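Local coordinates for protein fatty acyl CoA synthetase FADD13 (FATTY-ACYL-CoA SYNTHETASE) (Mycobacterium tuberculosis, PDB 3R44) that belongs to the ANL superfamily of AMP-binding enzymes, which join a large N-terminal region to a smaller C-terminal domain, at residues Q33-P38 against L239-Q244; E440-G445 against T505-Q510. One frame throughout, in Å; residues are numbered along the deposited sequence.

Overall arrangement
The two contacts lie in different parts of a two-part enzyme of the AMP-binding family and follow one another along the chain. Contact 1 joins neighbouring parallel strands of the nine-stranded mixed sheet in the large N-terminal region, whereas contact 2 lays helix 504-511 against the edge strand 438-448 of the small C-terminal sheet. They fall on opposite sides of the chain's centre, with 39 Å between their own centres; their nearest atoms remain about 22 Å apart, so neither touches the other. The bound histidine lies in a pocket that includes Asn17, Gly169, His192 and His196; no residue lining it belongs to either contact.

Contact 1. Residues Q33-P38 against L239-Q244; sequences QAYVEP and LISMPQ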
loop_
_atom_site.group_PDB
_atom_site.type_symbol
_atom_site.label_atom_id
_atom_site.label_comp_id
_atom_site.label_asym_id
_atom_site.label_seq_id
_atom_site.Cartn_x
_atom_site.Cartn_y
_atom_site.Cartn_z
ATOM N N GLN A 33 -10.928 -11.028 21.790
ATOM C CA GLN A 33 -9.663 -11.310 21.111
ATOM C C GLN A 33 -9.178 -10.207 20.165
ATOM O O GLN A 33 -9.956 -9.667 19.321
ATOM C CB GLN A 33 -9.690 -12.633 20.386
ATOM C CG GLN A 33 -9.933 -13.844 21.285
ATOM C CD GLN A 33 -9.685 -15.102 20.492
ATOM O OE1 GLN A 33 -10.340 -15.356 19.517
ATOM N NE2 GLN A 33 -8.650 -15.814 20.847
ATOM N N ALA A 34 -7.922 -9.806 20.347
ATOM C CA ALA A 34 -7.324 -8.731 19.532
ATOM C C ALA A 34 -6.393 -9.234 18.441
ATOM O O ALA A 34 -6.335 -8.681 17.339
ATOM C CB ALA A 34 -6.567 -7.719 20.450
ATOM N N TYR A 35 -5.663 -10.292 18.766
ATOM C CA TYR A 35 -4.546 -10.794 17.906
ATOM C C TYR A 35 -4.390 -12.266 18.089
ATOM O O TYR A 35 -4.220 -12.691 19.198
ATOM C CB TYR A 35 -3.258 -10.042 18.245
ATOM C CG TYR A 35 -2.163 -10.216 17.220
ATOM C CD1 TYR A 35 -1.954 -9.241 16.249
ATOM C CD2 TYR A 35 -1.349 -11.333 17.217
ATOM C CE1 TYR A 35 -1.008 -9.388 15.297
ATOM C CE2 TYR A 35 -0.344 -11.491 16.237
ATOM C CZ TYR A 35 -0.202 -10.486 15.293
ATOM O OH TYR A 35 0.770 -10.538 14.329
ATOM N N VAL A 36 -4.572 -13.044 17.024
ATOM C CA VAL A 36 -4.508 -14.480 17.050
ATOM C C VAL A 36 -3.525 -14.874 15.926
ATOM O O VAL A 36 -3.781 -14.583 14.754
ATOM C CB VAL A 36 -5.879 -15.137 16.808
ATOM C CG1 VAL A 36 -5.721 -16.653 16.814
ATOM C CG2 VAL A 36 -6.911 -14.689 17.835
ATOM N N GLU A 37 -2.426 -15.546 16.282
ATOM C CA GLU A 37 -1.397 -15.967 15.310
ATOM C C GLU A 37 -1.122 -17.450 15.591
ATOM O O GLU A 37 -0.253 -17.756 16.434
ATOM C CB GLU A 37 -0.113 -15.140 15.494
ATOM C CG GLU A 37 0.840 -15.181 14.332
ATOM C CD GLU A 37 1.873 -14.091 14.434
ATOM O OE1 GLU A 37 1.676 -13.002 13.834
ATOM O OE2 GLU A 37 2.876 -14.326 15.148
ATOM N N PRO A 38 -1.899 -18.379 14.963
ATOM C CA PRO A 38 -1.808 -19.789 15.349
ATOM C C PRO A 38 -0.418 -20.389 15.161
ATOM O O PRO A 38 -0.001 -21.174 16.005
ATOM C CB PRO A 38 -2.854 -20.461 14.435
ATOM C CG PRO A 38 -3.854 -19.368 14.236
ATOM C CD PRO A 38 -2.967 -18.199 13.960
ATOM N N LEU A 239 -7.781 -9.492 14.865
ATOM C CA LEU A 239 -6.802 -9.751 13.807
ATOM C C LEU A 239 -6.373 -11.204 13.855
ATOM O O LEU A 239 -5.995 -11.688 14.923
ATOM C CB LEU A 239 -5.568 -8.885 13.988
ATOM C CG LEU A 239 -5.756 -7.464 13.578
ATOM C CD1 LEU A 239 -4.472 -6.719 14.042
ATOM C CD2 LEU A 239 -5.870 -7.355 12.067
ATOM N N ILE A 240 -6.464 -11.885 12.710
ATOM C CA ILE A 240 -5.974 -13.234 12.567
ATOM C C ILE A 240 -4.729 -13.103 11.716
ATOM O O ILE A 240 -4.795 -12.736 10.560
ATOM C CB ILE A 240 -7.023 -14.156 11.922
ATOM C CG1 ILE A 240 -8.377 -14.044 12.662
ATOM C CG2 ILE A 240 -6.492 -15.592 11.843
ATOM C CD1 ILE A 240 -8.362 -14.419 14.150
ATOM N N SER A 241 -3.584 -13.420 12.285
ATOM C CA SER A 241 -2.342 -13.172 11.596
ATOM C C SER A 241 -1.736 -14.423 10.945
ATOM O O SER A 241 -1.585 -15.479 11.599
ATOM C CB SER A 241 -1.337 -12.552 12.571
ATOM O OG SER A 241 -0.070 -12.468 11.972
ATOM N N MET A 242 -1.380 -14.278 9.665
ATOM C CA MET A 242 -0.592 -15.254 8.901
ATOM C C MET A 242 0.700 -14.570 8.393
ATOM O O MET A 242 0.689 -13.981 7.349
ATOM C CB MET A 242 -1.403 -15.852 7.714
ATOM C CG MET A 242 -0.771 -17.085 7.144
ATOM S SD MET A 242 -1.632 -17.756 5.651
ATOM C CE MET A 242 -1.612 -19.456 5.988
ATOM N N PRO A 243 1.802 -14.607 9.172
ATOM C CA PRO A 243 2.951 -13.747 8.895
ATOM C C PRO A 243 3.673 -14.114 7.625
ATOM O O PRO A 243 4.113 -13.188 6.916
ATOM C CB PRO A 243 3.850 -13.887 10.142
ATOM C CG PRO A 243 3.133 -14.669 11.081
ATOM C CD PRO A 243 1.864 -15.217 10.504
ATOM N N GLN A 244 3.666 -15.415 7.290
ATOM C CA GLN A 244 4.163 -15.920 6.015
ATOM C C GLN A 244 2.984 -16.525 5.219
ATOM O O GLN A 244 2.543 -17.578 5.569
ATOM C CB GLN A 244 5.191 -17.033 6.267
#
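Backbone hydrogen bonds join the two strands through Ala34, Val36, Leu239 and Ser241. Leu239 N donates to Ala34 O (3.0 Å), Val36 N to Leu239 O (2.9 Å) and Ser241 N to Val36 O (2.7 Å). The N and O of Val36 thus go to Leu239 and Ser241, the residues flanking its partner Ile240, as parallel pairing requires. The strands run 21° from exactly parallel. This pairing belongs to the large mixed sheet of the AMP-binding region, where strand 33-37 lies between 238-241 and the antiparallel edge strand 42-45; Ala34 and Tyr35 together face Met44 there in a classic beta bulge. Apolar packing divides over the sheet's two faces. On one, the beta-branched Val36 and Ile240, well suited to strands, lie side by side, Ile240 CD1 3.7 Å from Val36 CB. On the other, Leu239 CD1 reaches Tyr35 CD1 at 4.2 Å. The polar group is buried and centres on Glu37 OE1, a carboxylate oxygen able to take both hydroxyls: that of the small Ser241, OG at 2.6 Å on its anti lone pair, and Tyr35 OH at 2.7 Å from above the carboxylate plane. An extended chain with CG anti to the backbone N (chi1 -163°) carries it there, and Thr40 OG1 binds OE2.

Contact 2. Residues E440-G445 against T505-Q510; sequences EVAVIG and TVLREQ
Strand 440-445 carries Ala442 and Ile444 against Leu507 and Arg508 of helix 505-510, the two axes passing 8.9 Å apart at 66°. The backbones come nearest where Ile444 CA lies 6.9 Å from Arg508 CA, and no direct hydrogen bond joins them. Ala442 and Ile444, two positions apart, both point at the helix, while Val443 between them turns to helix 425-432 beyond the strand. Ala442 is small enough to admit Leu507, whose CD1 presses to 3.5 Å from Ala442 CB, a tight carbon contact. Ile444 crosses Leu507 at a slant. Its CG1 takes the crowded position between the backbone N and carbonyl carbon (chi1 57°), and CD1 then extends to the helix backbone, 3.8 Å from Arg508 CA, while CG2 stays near Leu507 CB and CD1. Arg508 suits the border of this patch: its aliphatic CG packs 4.1 Å from Ile444 CD1, and the chain, extended from CG to NE, delivers the guanidinium to Gly445. Two waters intervene there. One accepts from both Gly445 N and Arg508 NH2 (3.0 Å), lying in the guanidinium plane; the other accepts from Arg508 NE and lies 2.9 Å from Gly445 O. NH2 also forms a salt bridge with Asp414. Strand and helix therefore meet through apolar packing, with polar links through water at its border and Asp414 probably balancing the arginine's charge.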
loop_
_atom_site.group_PDB
_atom_site.type_symbol
_atom_site.label_atom_id
_atom_site.label_comp_id
_atom_site.label_asym_id
_atom_site.label_seq_id
_atom_site.Cartn_x
_atom_site.Cartn_y
_atom_site.Cartn_z
ATOM N N GLU A 440 -2.960 -6.098 -29.187
ATOM C CA GLU A 440 -2.536 -5.647 -27.878
ATOM C C GLU A 440 -1.425 -4.618 -28.044
ATOM O O GLU A 440 -0.659 -4.657 -29.021
ATOM C CB GLU A 440 -1.981 -6.789 -26.993
ATOM C CG GLU A 440 -2.873 -8.001 -26.670
ATOM C CD GLU A 440 -2.014 -9.192 -26.228
ATOM O OE1 GLU A 440 -1.475 -9.171 -25.104
ATOM O OE2 GLU A 440 -1.863 -10.134 -27.020
ATOM N N VAL A 441 -1.331 -3.717 -27.071
ATOM C CA VAL A 441 -0.239 -2.706 -27.039
ATOM C C VAL A 441 0.133 -2.358 -25.613
ATOM O O VAL A 441 -0.738 -2.229 -24.741
ATOM C CB VAL A 441 -0.591 -1.406 -27.841
ATOM C CG1 VAL A 441 -1.813 -0.754 -27.304
ATOM C CG2 VAL A 441 0.587 -0.409 -27.828
ATOM N N ALA A 442 1.420 -2.247 -25.350
ATOM C CA ALA A 442 1.905 -1.730 -24.071
ATOM C C ALA A 442 2.968 -0.753 -24.406
ATOM O O ALA A 442 3.837 -1.069 -25.214
ATOM C CB ALA A 442 2.504 -2.837 -23.259
ATOM N N VAL A 443 2.993 0.395 -23.712
ATOM C CA VAL A 443 3.997 1.441 -23.928
ATOM C C VAL A 443 4.858 1.576 -22.672
ATOM O O VAL A 443 4.319 1.614 -21.544
ATOM C CB VAL A 443 3.358 2.795 -24.317
ATOM C CG1 VAL A 443 4.399 3.974 -24.285
ATOM C CG2 VAL A 443 2.691 2.690 -25.714
ATOM N N ILE A 444 6.166 1.584 -22.888
ATOM C CA ILE A 444 7.176 1.841 -21.853
ATOM C C ILE A 444 8.203 2.865 -22.307
ATOM O O ILE A 444 8.443 3.071 -23.504
ATOM C CB ILE A 444 7.962 0.571 -21.447
ATOM C CG1 ILE A 444 8.638 -0.059 -22.667
ATOM C CG2 ILE A 444 7.032 -0.405 -20.726
ATOM C CD1 ILE A 444 9.703 -1.161 -22.312
ATOM N N GLY A 445 8.892 3.459 -21.348
ATOM C CA GLY A 445 10.004 4.294 -21.701
ATOM C C GLY A 445 11.229 3.404 -21.774
ATOM O O GLY A 445 11.347 2.435 -20.977
ATOM N N THR A 505 7.519 -3.963 -15.828
ATOM C CA THR A 505 8.887 -4.186 -15.354
ATOM C C THR A 505 9.564 -5.278 -16.203
ATOM O O THR A 505 10.730 -5.187 -16.547
ATOM C CB THR A 505 8.900 -4.660 -13.897
ATOM O OG1 THR A 505 8.012 -5.784 -13.788
ATOM C CG2 THR A 505 8.393 -3.595 -12.978
ATOM N N VAL A 506 8.807 -6.310 -16.542
ATOM C CA VAL A 506 9.304 -7.376 -17.453
ATOM C C VAL A 506 9.554 -6.818 -18.878
ATOM O O VAL A 506 10.634 -7.049 -19.463
ATOM C CB VAL A 506 8.401 -8.618 -17.454
ATOM C CG1 VAL A 506 8.929 -9.665 -18.472
ATOM C CG2 VAL A 506 8.347 -9.238 -15.990
ATOM N N LEU A 507 8.615 -6.019 -19.392
ATOM C CA LEU A 507 8.847 -5.378 -20.661
ATOM C C LEU A 507 10.132 -4.613 -20.684
ATOM O O LEU A 507 10.877 -4.739 -21.644
ATOM C CB LEU A 507 7.736 -4.433 -21.025
ATOM C CG LEU A 507 6.513 -5.100 -21.645
ATOM C CD1 LEU A 507 5.365 -4.019 -21.696
ATOM C CD2 LEU A 507 6.774 -5.672 -23.063
ATOM N N ARG A 508 10.399 -3.795 -19.650
ATOM C CA ARG A 508 11.625 -2.991 -19.609
ATOM C C ARG A 508 12.874 -3.876 -19.607
ATOM O O ARG A 508 13.863 -3.532 -20.250
ATOM C CB ARG A 508 11.685 -2.042 -18.369
ATOM C CG ARG A 508 10.633 -0.955 -18.370
ATOM C CD ARG A 508 10.665 -0.091 -17.085
ATOM N NE ARG A 508 9.442 0.684 -17.099
ATOM C CZ ARG A 508 8.382 0.501 -16.323
ATOM N NH1 ARG A 508 8.369 -0.424 -15.355
ATOM N NH2 ARG A 508 7.320 1.280 -16.531
ATOM N N GLU A 509 12.795 -5.027 -18.927
ATOM C CA GLU A 509 13.861 -6.004 -18.915
ATOM C C GLU A 509 14.063 -6.611 -20.291
ATOM O O GLU A 509 15.185 -6.812 -20.746
ATOM C CB GLU A 509 13.506 -7.170 -17.983
ATOM C CG GLU A 509 13.774 -6.981 -16.498
ATOM C CD GLU A 509 13.148 -8.129 -15.653
ATOM O OE1 GLU A 509 13.121 -9.300 -16.126
ATOM O OE2 GLU A 509 12.667 -7.853 -14.530
ATOM N N GLN A 510 12.964 -6.991 -20.917
ATOM C CA GLN A 510 13.021 -7.625 -22.220
ATOM C C GLN A 510 13.726 -6.736 -23.223
ATOM O O GLN A 510 14.662 -7.185 -23.918
ATOM C CB GLN A 510 11.610 -7.921 -22.703
ATOM C CG GLN A 510 10.959 -9.158 -22.076
ATOM C CD GLN A 510 9.556 -9.358 -22.554
ATOM O OE1 GLN A 510 8.955 -8.459 -23.134
ATOM N NE2 GLN A 510 9.026 -10.546 -22.351
HETATM O O HOH W 1 7.521 3.419 -18.584
HETATM O O HOH W 2 10.123 2.859 -18.372
#